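Local coordinates for Csc2 (PDB 4TXD), which probably binds CRISPR RNA as the Cas7-family backbone subunit of a type I-D CRISPR interference complex, and carries a bound zinc ion, at residues Ile53-Val59 and Val280-Lys286; Tyr290-Thr294 and Lys320-Thr324; Arg196-Asp200 and Arg244-Leu250. All blocks are in the same frame, centred on the assembly; numbering follows the deposited sequence.

Interaction 1. Residues Ile53-Val59 and Val280-Lys286; sequences IEVVFLV and VEILGVK
Strands Ile53-Val59 and Val280-Lys286 pair antiparallel in the central sheet of this RRM-like Cas7 protein, and a classic beta bulge interrupts their register. The backbone ladder comes first. At one end Glu54 and Lys286 exchange two hydrogen bonds, and at the other Leu58 and Glu281 do the same, with Leu58 N 2.9 Å from Glu281 O. Between them both Leu283 and Gly284 face Val56: Leu283 N gives Val56 O a bond of 2.9 Å, Gly284 N adds a weak one, and Val56 N donates to Gly284 O nearly straight, with an N-H...O angle of 169°.

Apolar contacts occupy both faces. On the side of Val55, Phe57 and Val59, CG2 of Val55 meets CG2 of Ile282 at 3.7 Å. Phe57 has its ring carbon CG held between the backbone N and the carbonyl carbon (chi1 59°), which puts ring atom CD2 near Val280 CG1; its CB packs against Ile282 CD1. Leucines of helix 252-263 cover this face. On the other face, Leu58 CG lies 3.7 Å from Leu283 CD1, under Leu314 of helix 307-321. Cut back to an alanine, Leu58 would lose the branch that meets Leu283 CD1, and this would probably open a gap under Leu314.

Polar side chains look mostly to other parts of the chain. Glu281 bonds to Tyr307 and Lys286 NZ to Leu321 O, while Glu54 OE2 forms a salt bridge with Arg244 NH1. The other oxygen, Glu54 OE1, accepts a hydrogen bond from a water 2.7 Å away, which gives a second to Lys286 O at 2.8 Å.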
loop_
_atom_site.group_PDB
_atom_site.type_symbol
_atom_site.label_atom_id
_atom_site.label_comp_id
_atom_site.label_asym_id
_atom_site.label_seq_id
_atom_site.Cartn_x
_atom_site.Cartn_y
_atom_site.Cartn_z
ATOM N N ILE A 53 -12.461 -4.798 -1.481
ATOM C CA ILE A 53 -11.769 -5.572 -2.483
ATOM C C ILE A 53 -10.522 -6.184 -1.841
ATOM O O ILE A 53 -9.647 -5.464 -1.355
ATOM C CB ILE A 53 -11.401 -4.707 -3.676
ATOM C CG1 ILE A 53 -12.693 -4.147 -4.304
ATOM C CG2 ILE A 53 -10.563 -5.500 -4.690
ATOM C CD1 ILE A 53 -12.455 -3.174 -5.434
ATOM N N GLU A 54 -10.477 -7.509 -1.798
ATOM C CA GLU A 54 -9.270 -8.229 -1.383
ATOM C C GLU A 54 -8.264 -8.343 -2.520
ATOM O O GLU A 54 -8.632 -8.693 -3.644
ATOM C CB GLU A 54 -9.607 -9.637 -0.901
ATOM C CG GLU A 54 -10.298 -9.732 0.422
ATOM C CD GLU A 54 -10.693 -11.156 0.720
ATOM O OE1 GLU A 54 -11.647 -11.642 0.081
ATOM O OE2 GLU A 54 -10.047 -11.794 1.580
ATOM N N VAL A 55 -6.995 -8.060 -2.233
ATOM C CA VAL A 55 -5.936 -8.338 -3.192
ATOM C C VAL A 55 -4.891 -9.276 -2.564
ATOM O O VAL A 55 -4.407 -9.035 -1.452
ATOM C CB VAL A 55 -5.268 -7.040 -3.707
ATOM C CG1 VAL A 55 -4.744 -6.207 -2.574
ATOM C CG2 VAL A 55 -4.155 -7.365 -4.675
ATOM N N VAL A 56 -4.588 -10.371 -3.258
ATOM C CA VAL A 56 -3.589 -11.333 -2.781
ATOM C C VAL A 56 -2.390 -11.257 -3.692
ATOM O O VAL A 56 -2.532 -11.198 -4.923
ATOM C CB VAL A 56 -4.146 -12.775 -2.733
ATOM C CG1 VAL A 56 -3.039 -13.793 -2.414
ATOM C CG2 VAL A 56 -5.250 -12.876 -1.700
ATOM N N PHE A 57 -1.204 -11.242 -3.093
ATOM C CA PHE A 57 0.010 -11.027 -3.832
ATOM C C PHE A 57 1.183 -11.806 -3.246
ATOM O O PHE A 57 1.112 -12.327 -2.127
ATOM C CB PHE A 57 0.340 -9.519 -3.898
ATOM C CG PHE A 57 0.514 -8.855 -2.541
ATOM C CD1 PHE A 57 -0.588 -8.391 -1.821
ATOM C CD2 PHE A 57 1.783 -8.660 -2.013
ATOM C CE1 PHE A 57 -0.416 -7.769 -0.569
ATOM C CE2 PHE A 57 1.967 -8.040 -0.765
ATOM C CZ PHE A 57 0.859 -7.591 -0.047
ATOM N N LEU A 58 2.252 -11.884 -4.013
ATOM C CA LEU A 58 3.482 -12.503 -3.594
ATOM C C LEU A 58 4.593 -11.487 -3.520
ATOM O O LEU A 58 4.691 -10.642 -4.341
ATOM C CB LEU A 58 3.902 -13.589 -4.576
ATOM C CG LEU A 58 3.015 -14.801 -4.733
ATOM C CD1 LEU A 58 3.591 -15.793 -5.720
ATOM C CD2 LEU A 58 2.704 -15.434 -3.403
ATOM N N VAL A 59 5.440 -11.618 -2.522
ATOM C CA VAL A 59 6.664 -10.853 -2.430
ATOM C C VAL A 59 7.852 -11.814 -2.447
ATOM O O VAL A 59 7.965 -12.684 -1.582
ATOM C CB VAL A 59 6.721 -10.009 -1.140
ATOM C CG1 VAL A 59 7.992 -9.154 -1.125
ATOM C CG2 VAL A 59 5.466 -9.144 -1.021
ATOM N N VAL A 280 7.414 -8.189 -6.642
ATOM C CA VAL A 280 6.059 -8.377 -6.169
ATOM C C VAL A 280 5.181 -8.751 -7.331
ATOM O O VAL A 280 5.295 -8.161 -8.405
ATOM C CB VAL A 280 5.503 -7.090 -5.492
ATOM C CG1 VAL A 280 4.059 -7.298 -5.049
ATOM C CG2 VAL A 280 6.397 -6.666 -4.307
ATOM N N GLU A 281 4.313 -9.730 -7.136
ATOM C CA GLU A 281 3.342 -10.101 -8.162
ATOM C C GLU A 281 1.934 -10.121 -7.604
ATOM O O GLU A 281 1.675 -10.781 -6.598
ATOM C CB GLU A 281 3.652 -11.478 -8.740
ATOM C CG GLU A 281 5.067 -11.678 -9.191
ATOM C CD GLU A 281 5.353 -13.146 -9.404
ATOM O OE1 GLU A 281 5.882 -13.794 -8.472
ATOM O OE2 GLU A 281 5.017 -13.651 -10.495
ATOM N N ILE A 282 1.018 -9.411 -8.262
ATOM C CA ILE A 282 -0.398 -9.492 -7.900
ATOM C C ILE A 282 -0.960 -10.781 -8.500
ATOM O O ILE A 282 -0.780 -11.034 -9.694
ATOM C CB ILE A 282 -1.219 -8.277 -8.423
ATOM C CG1 ILE A 282 -0.500 -6.955 -8.128
ATOM C CG2 ILE A 282 -2.647 -8.312 -7.875
ATOM C CD1 ILE A 282 -0.402 -6.619 -6.650
ATOM N N LEU A 283 -1.635 -11.580 -7.702
ATOM C CA LEU A 283 -2.212 -12.808 -8.178
ATOM C C LEU A 283 -3.708 -12.762 -8.417
ATOM O O LEU A 283 -4.216 -13.463 -9.240
ATOM C CB LEU A 283 -1.912 -13.953 -7.243
ATOM C CG LEU A 283 -0.447 -14.282 -7.043
ATOM C CD1 LEU A 283 -0.327 -15.523 -6.218
ATOM C CD2 LEU A 283 0.260 -14.450 -8.352
ATOM N N GLY A 284 -4.410 -11.951 -7.666
ATOM C CA GLY A 284 -5.857 -11.971 -7.781
ATOM C C GLY A 284 -6.577 -10.969 -6.912
ATOM O O GLY A 284 -6.047 -10.518 -5.889
ATOM N N VAL A 285 -7.788 -10.616 -7.330
ATOM C CA VAL A 285 -8.649 -9.731 -6.547
ATOM C C VAL A 285 -10.043 -10.328 -6.379
ATOM O O VAL A 285 -10.469 -11.173 -7.160
ATOM C CB VAL A 285 -8.784 -8.332 -7.191
ATOM C CG1 VAL A 285 -7.432 -7.653 -7.293
ATOM C CG2 VAL A 285 -9.442 -8.442 -8.572
ATOM N N LYS A 286 -10.748 -9.891 -5.345
ATOM C CA LYS A 286 -12.124 -10.302 -5.127
ATOM C C LYS A 286 -12.881 -9.230 -4.353
ATOM O O LYS A 286 -12.424 -8.773 -3.306
ATOM C CB LYS A 286 -12.193 -11.629 -4.374
ATOM C CG LYS A 286 -13.594 -12.210 -4.329
ATOM C CD LYS A 286 -13.691 -13.423 -3.430
ATOM C CE LYS A 286 -15.112 -13.966 -3.419
ATOM N NZ LYS A 286 -15.225 -15.211 -2.617
HETATM O O HOH W 1 -13.512 -10.011 -1.038
#

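Interaction 2. Residues Tyr290-Thr294 and Lys320-Thr324; sequences YASTT and KLGFT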
loop_
_atom_site.group_PDB
_atom_site.type_symbol
_atom_site.label_atom_id
_atom_site.label_comp_id
_atom_site.label_asym_id
_atom_site.label_seq_id
_atom_site.Cartn_x
_atom_site.Cartn_y
_atom_site.Cartn_z
ATOM N N TYR A 290 -17.690 -9.409 2.948
ATOM C CA TYR A 290 -16.748 -9.972 3.909
ATOM C C TYR A 290 -15.540 -10.598 3.213
ATOM O O TYR A 290 -15.634 -11.067 2.078
ATOM C CB TYR A 290 -17.434 -11.013 4.788
ATOM C CG TYR A 290 -18.615 -10.484 5.577
ATOM C CD1 TYR A 290 -18.429 -9.640 6.667
ATOM C CD2 TYR A 290 -19.917 -10.838 5.240
ATOM C CE1 TYR A 290 -19.506 -9.159 7.394
ATOM C CE2 TYR A 290 -21.001 -10.361 5.961
ATOM C CZ TYR A 290 -20.788 -9.524 7.038
ATOM O OH TYR A 290 -21.861 -9.047 7.757
ATOM N N ALA A 291 -14.407 -10.595 3.903
ATOM C CA ALA A 291 -13.179 -11.173 3.369
ATOM C C ALA A 291 -13.326 -12.682 3.225
ATOM O O ALA A 291 -14.014 -13.321 4.013
ATOM C CB ALA A 291 -12.003 -10.837 4.269
ATOM N N SER A 292 -12.677 -13.253 2.221
ATOM C CA SER A 292 -12.795 -14.681 1.993
ATOM C C SER A 292 -11.567 -15.446 2.493
ATOM O O SER A 292 -11.613 -16.667 2.634
ATOM C CB SER A 292 -13.027 -14.953 0.508
ATOM O OG SER A 292 -11.961 -14.438 -0.271
ATOM N N THR A 293 -10.479 -14.737 2.783
ATOM C CA THR A 293 -9.245 -15.416 3.205
ATOM C C THR A 293 -8.321 -14.468 3.978
ATOM O O THR A 293 -8.681 -13.318 4.219
ATOM C CB THR A 293 -8.503 -16.027 1.987
ATOM O OG1 THR A 293 -7.428 -16.857 2.447
ATOM C CG2 THR A 293 -7.965 -14.957 1.041
ATOM N N THR A 294 -7.161 -14.961 4.411
ATOM C CA THR A 294 -6.166 -14.120 5.091
ATOM C C THR A 294 -4.787 -14.568 4.655
ATOM O O THR A 294 -4.601 -15.734 4.300
ATOM C CB THR A 294 -6.236 -14.192 6.651
ATOM O OG1 THR A 294 -5.771 -15.469 7.106
ATOM C CG2 THR A 294 -7.656 -13.923 7.200
ATOM N N LYS A 320 -10.662 -21.323 -6.592
ATOM C CA LYS A 320 -11.706 -21.944 -5.787
ATOM C C LYS A 320 -12.400 -20.944 -4.860
ATOM O O LYS A 320 -13.571 -21.120 -4.517
ATOM C CB LYS A 320 -11.141 -23.102 -4.961
ATOM C CG LYS A 320 -10.529 -24.216 -5.786
ATOM C CD LYS A 320 -10.437 -25.504 -4.977
ATOM C CE LYS A 320 -9.472 -26.501 -5.605
ATOM N NZ LYS A 320 -8.049 -26.085 -5.427
ATOM N N LEU A 321 -11.681 -19.899 -4.455
ATOM C CA LEU A 321 -12.230 -18.902 -3.537
ATOM C C LEU A 321 -13.064 -17.846 -4.264
ATOM O O LEU A 321 -13.712 -17.017 -3.626
ATOM C CB LEU A 321 -11.104 -18.222 -2.747
ATOM C CG LEU A 321 -10.583 -18.993 -1.532
ATOM C CD1 LEU A 321 -9.426 -18.249 -0.874
ATOM C CD2 LEU A 321 -11.702 -19.229 -0.547
ATOM N N GLY A 322 -13.033 -17.874 -5.592
ATOM C CA GLY A 322 -13.840 -16.967 -6.384
ATOM C C GLY A 322 -13.130 -15.675 -6.731
ATOM O O GLY A 322 -13.775 -14.680 -7.053
ATOM N N PHE A 323 -11.800 -15.694 -6.652
ATOM C CA PHE A 323 -10.968 -14.556 -7.037
ATOM C C PHE A 323 -10.842 -14.426 -8.549
ATOM O O PHE A 323 -10.782 -15.422 -9.264
ATOM C CB PHE A 323 -9.560 -14.684 -6.438
ATOM C CG PHE A 323 -9.437 -14.174 -5.029
ATOM C CD1 PHE A 323 -10.021 -14.854 -3.966
ATOM C CD2 PHE A 323 -8.690 -13.030 -4.767
ATOM C CE1 PHE A 323 -9.898 -14.386 -2.660
ATOM C CE2 PHE A 323 -8.556 -12.552 -3.474
ATOM C CZ PHE A 323 -9.164 -13.226 -2.413
ATOM N N THR A 324 -10.780 -13.188 -9.024
ATOM C CA THR A 324 -10.464 -12.911 -10.411
ATOM C C THR A 324 -8.965 -12.816 -10.567
ATOM O O THR A 324 -8.334 -11.976 -9.924
ATOM C CB THR A 324 -11.097 -11.600 -10.890
ATOM O OG1 THR A 324 -12.515 -11.669 -10.710
ATOM C CG2 THR A 324 -10.753 -11.339 -12.344
#
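Ser292 and Thr293, in the loop that follows strand 277-288, pack against Leu321 and Phe323 where helix 307-321 runs out. Ser292 comes first along the chain. With chi1 at 59°, its OG is tucked over the backbone and meets the edge of the Phe323 ring, near the ring plane and 3.2 Å from CE1. This hydroxyl is hydrogen-bonded to Glu54 OE1 and touches the ring edge by packing only. The carbonyl O of Ser292 also lies 4.1 Å from Leu321 CD2.

Thr293 follows, buried and facing the same two residues. Its CB rests 3.7 Å from Leu321 CD1, and its methyl CG2 reaches Phe323 CZ at 4.0 Å; the threonine side chain crosses both partners at about a right angle. Its backbone N is tied to Glu54 OE2. Thr294 then turns to the next helix, 295-301, as its N-cap, with OG1 bonded to Asp297 N.

Across the contact, Gly322 takes a positive phi (91°) and directs the chain from Leu321 into Phe323, the C-terminal helix ending known as a Schellman motif.

Interaction 3. Residues Arg196-Asp200 and Arg244-Leu250; sequences RVRFD and RAELVDL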
loop_
_atom_site.group_PDB
_atom_site.type_symbol
_atom_site.label_atom_id
_atom_site.label_comp_id
_atom_site.label_asym_id
_atom_site.label_seq_id
_atom_site.Cartn_x
_atom_site.Cartn_y
_atom_site.Cartn_z
ATOM N N ARG A 196 -7.236 3.590 3.477
ATOM C CA ARG A 196 -8.277 2.811 2.820
ATOM C C ARG A 196 -7.654 1.542 2.221
ATOM O O ARG A 196 -8.314 0.765 1.537
ATOM C CB ARG A 196 -8.984 3.659 1.743
ATOM C CG ARG A 196 -10.184 4.475 2.293
ATOM C CD ARG A 196 -10.779 5.426 1.232
ATOM N NE ARG A 196 -9.817 6.462 0.891
ATOM C CZ ARG A 196 -9.719 7.071 -0.286
ATOM N NH1 ARG A 196 -10.548 6.770 -1.284
ATOM N NH2 ARG A 196 -8.781 7.989 -0.449
ATOM N N VAL A 197 -6.370 1.361 2.500
ATOM C CA VAL A 197 -5.606 0.170 2.096
ATOM C C VAL A 197 -5.062 -0.488 3.368
ATOM O O VAL A 197 -4.122 0.018 3.974
ATOM C CB VAL A 197 -4.438 0.529 1.141
ATOM C CG1 VAL A 197 -3.622 -0.722 0.746
ATOM C CG2 VAL A 197 -4.968 1.260 -0.101
ATOM N N ARG A 198 -5.697 -1.575 3.800
ATOM C CA ARG A 198 -5.307 -2.262 5.026
ATOM C C ARG A 198 -4.547 -3.549 4.710
ATOM O O ARG A 198 -5.111 -4.467 4.125
ATOM C CB ARG A 198 -6.537 -2.596 5.873
ATOM C CG ARG A 198 -7.207 -1.402 6.523
ATOM C CD ARG A 198 -7.642 -1.741 7.947
ATOM N NE ARG A 198 -9.086 -1.641 8.145
ATOM C CZ ARG A 198 -9.910 -2.683 8.229
ATOM N NH1 ARG A 198 -9.443 -3.921 8.125
ATOM N NH2 ARG A 198 -11.208 -2.487 8.415
ATOM N N PHE A 199 -3.289 -3.620 5.113
ATOM C CA PHE A 199 -2.486 -4.820 4.860
ATOM C C PHE A 199 -2.599 -5.850 5.977
ATOM O O PHE A 199 -2.552 -5.490 7.156
ATOM C CB PHE A 199 -1.007 -4.471 4.694
ATOM C CG PHE A 199 -0.670 -3.817 3.390
ATOM C CD1 PHE A 199 -0.518 -4.575 2.235
ATOM C CD2 PHE A 199 -0.490 -2.438 3.322
ATOM C CE1 PHE A 199 -0.199 -3.972 1.019
ATOM C CE2 PHE A 199 -0.169 -1.825 2.118
ATOM C CZ PHE A 199 -0.026 -2.586 0.961
ATOM N N ASP A 200 -2.710 -7.124 5.600
ATOM C CA ASP A 200 -2.329 -8.228 6.490
ATOM C C ASP A 200 -0.814 -8.169 6.654
ATOM O O ASP A 200 -0.132 -7.530 5.854
ATOM C CB ASP A 200 -2.709 -9.601 5.905
ATOM C CG ASP A 200 -4.183 -9.897 5.953
ATOM O OD1 ASP A 200 -4.993 -9.015 6.304
ATOM O OD2 ASP A 200 -4.532 -11.050 5.602
ATOM N N ARG A 244 -1.679 -10.084 1.619
ATOM C CA ARG A 244 -3.072 -9.763 1.326
ATOM C C ARG A 244 -3.355 -8.341 1.802
ATOM O O ARG A 244 -2.869 -7.923 2.863
ATOM C CB ARG A 244 -4.030 -10.749 2.006
ATOM C CG ARG A 244 -5.516 -10.567 1.632
ATOM C CD ARG A 244 -6.423 -11.427 2.507
ATOM N NE ARG A 244 -6.600 -10.813 3.820
ATOM C CZ ARG A 244 -7.698 -10.179 4.218
ATOM N NH1 ARG A 244 -8.765 -10.103 3.418
ATOM N NH2 ARG A 244 -7.737 -9.642 5.429
ATOM N N ALA A 245 -4.138 -7.607 1.018
ATOM C CA ALA A 245 -4.604 -6.288 1.427
ATOM C C ALA A 245 -6.096 -6.152 1.175
ATOM O O ALA A 245 -6.651 -6.809 0.287
ATOM C CB ALA A 245 -3.832 -5.192 0.703
ATOM N N GLU A 246 -6.751 -5.336 1.996
ATOM C CA GLU A 246 -8.149 -4.982 1.760
ATOM C C GLU A 246 -8.240 -3.514 1.338
ATOM O O GLU A 246 -7.698 -2.627 2.005
ATOM C CB GLU A 246 -8.998 -5.250 3.007
ATOM C CG GLU A 246 -9.226 -6.733 3.255
ATOM C CD GLU A 246 -10.148 -6.988 4.431
ATOM O OE1 GLU A 246 -10.742 -6.014 4.948
ATOM O OE2 GLU A 246 -10.272 -8.160 4.846
ATOM N N LEU A 247 -8.889 -3.280 0.202
ATOM C CA LEU A 247 -8.997 -1.951 -0.398
ATOM C C LEU A 247 -10.457 -1.527 -0.315
ATOM O O LEU A 247 -11.323 -2.208 -0.848
ATOM C CB LEU A 247 -8.513 -1.956 -1.854
ATOM C CG LEU A 247 -7.001 -1.892 -2.096
ATOM C CD1 LEU A 247 -6.244 -3.005 -1.374
ATOM C CD2 LEU A 247 -6.691 -1.925 -3.598
ATOM N N VAL A 248 -10.733 -0.433 0.390
ATOM C CA VAL A 248 -12.119 -0.017 0.611
ATOM C C VAL A 248 -12.364 1.422 0.153
ATOM O O VAL A 248 -11.485 2.275 0.266
ATOM C CB VAL A 248 -12.525 -0.144 2.111
ATOM C CG1 VAL A 248 -12.472 -1.592 2.561
ATOM C CG2 VAL A 248 -11.618 0.688 2.979
ATOM N N ASP A 249 -13.559 1.668 -0.378
ATOM C CA ASP A 249 -14.009 3.012 -0.751
ATOM C C ASP A 249 -13.061 3.733 -1.699
ATOM O O ASP A 249 -12.920 4.956 -1.642
ATOM C CB ASP A 249 -14.231 3.853 0.512
ATOM C CG ASP A 249 -15.337 3.296 1.375
ATOM O OD1 ASP A 249 -16.306 2.759 0.800
ATOM O OD2 ASP A 249 -15.235 3.372 2.617
ATOM N N LEU A 250 -12.415 2.970 -2.579
ATOM C CA LEU A 250 -11.558 3.553 -3.595
ATOM C C LEU A 250 -12.323 3.801 -4.886
ATOM O O LEU A 250 -13.275 3.088 -5.203
ATOM C CB LEU A 250 -10.357 2.641 -3.903
ATOM C CG LEU A 250 -9.394 2.302 -2.767
ATOM C CD1 LEU A 250 -8.207 1.554 -3.331
ATOM C CD2 LEU A 250 -8.938 3.574 -2.057
HETATM O O HOH W 2 0.104 -9.043 3.568
#
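An antiparallel strand pair in the central sheet, closed at one end by a salt-bridge network, joins Arg196-Asp200 to Arg244-Leu250. Arg198 and Glu246 form its hydrogen-bonded pair, with Glu246 N 2.8 Å from Arg198 O; Val248 N to Arg196 O and Asp200 N to Arg244 O extend the ladder. On the face of Val197 and Phe199, ring atom CD1 of Phe199 lies 3.7 Å from Ala245 CB, while the Val197 and Leu247 side chains run alongside each other beneath helix 252-263.

Arg196 is bent at chi3 (-66°), bringing its guanidinium to the Asp249 carbonyl. There NH1 donates to Asp249 O at 3.0 Å, and Leu250 CD2 covers one face of the group. NH1 also forms a salt bridge with Glu254, and NH2 bonds to Thr172 O. The Arg196 side chain is about 11 Å from the zinc ion.

Arg244 is gripped by three acidic residues, Glu54 being the third beside Glu246 and Asp200, which probably stabilises its charge. NH1 and NH2 both converge on Glu246 OE2, the former at 2.8 Å. Asp200 is held side-on, its carboxylate plane turned 54° from the guanidinium: NH2 meets OD1 at 2.9 Å, and NE reaches OD2 from above the carboxylate plane, an almost straight bond of 2.7 Å.

Overall arrangement
Interactions 1 and 3 belong to one antiparallel sheet, in which strand 240-247 sits between 197-204 and 52-61, and 277-288 follows; their centres are about 11 Å apart. The centre of interaction 2 is about 11 Å from that of interaction 1 and about 14 Å from that of interaction 3; its segment 320-324 leads from a helix end into edge strand 324-325. Along the chain, both segments of interaction 3 fall between those of interaction 1, and interaction 2 comes after both. Backbone bonds join them: Ile53 O with Leu247 N, and Val285 O with Thr324 N. Strands remote in sequence thus become one scaffold, consistent with the RRM-like core of Cas7 proteins.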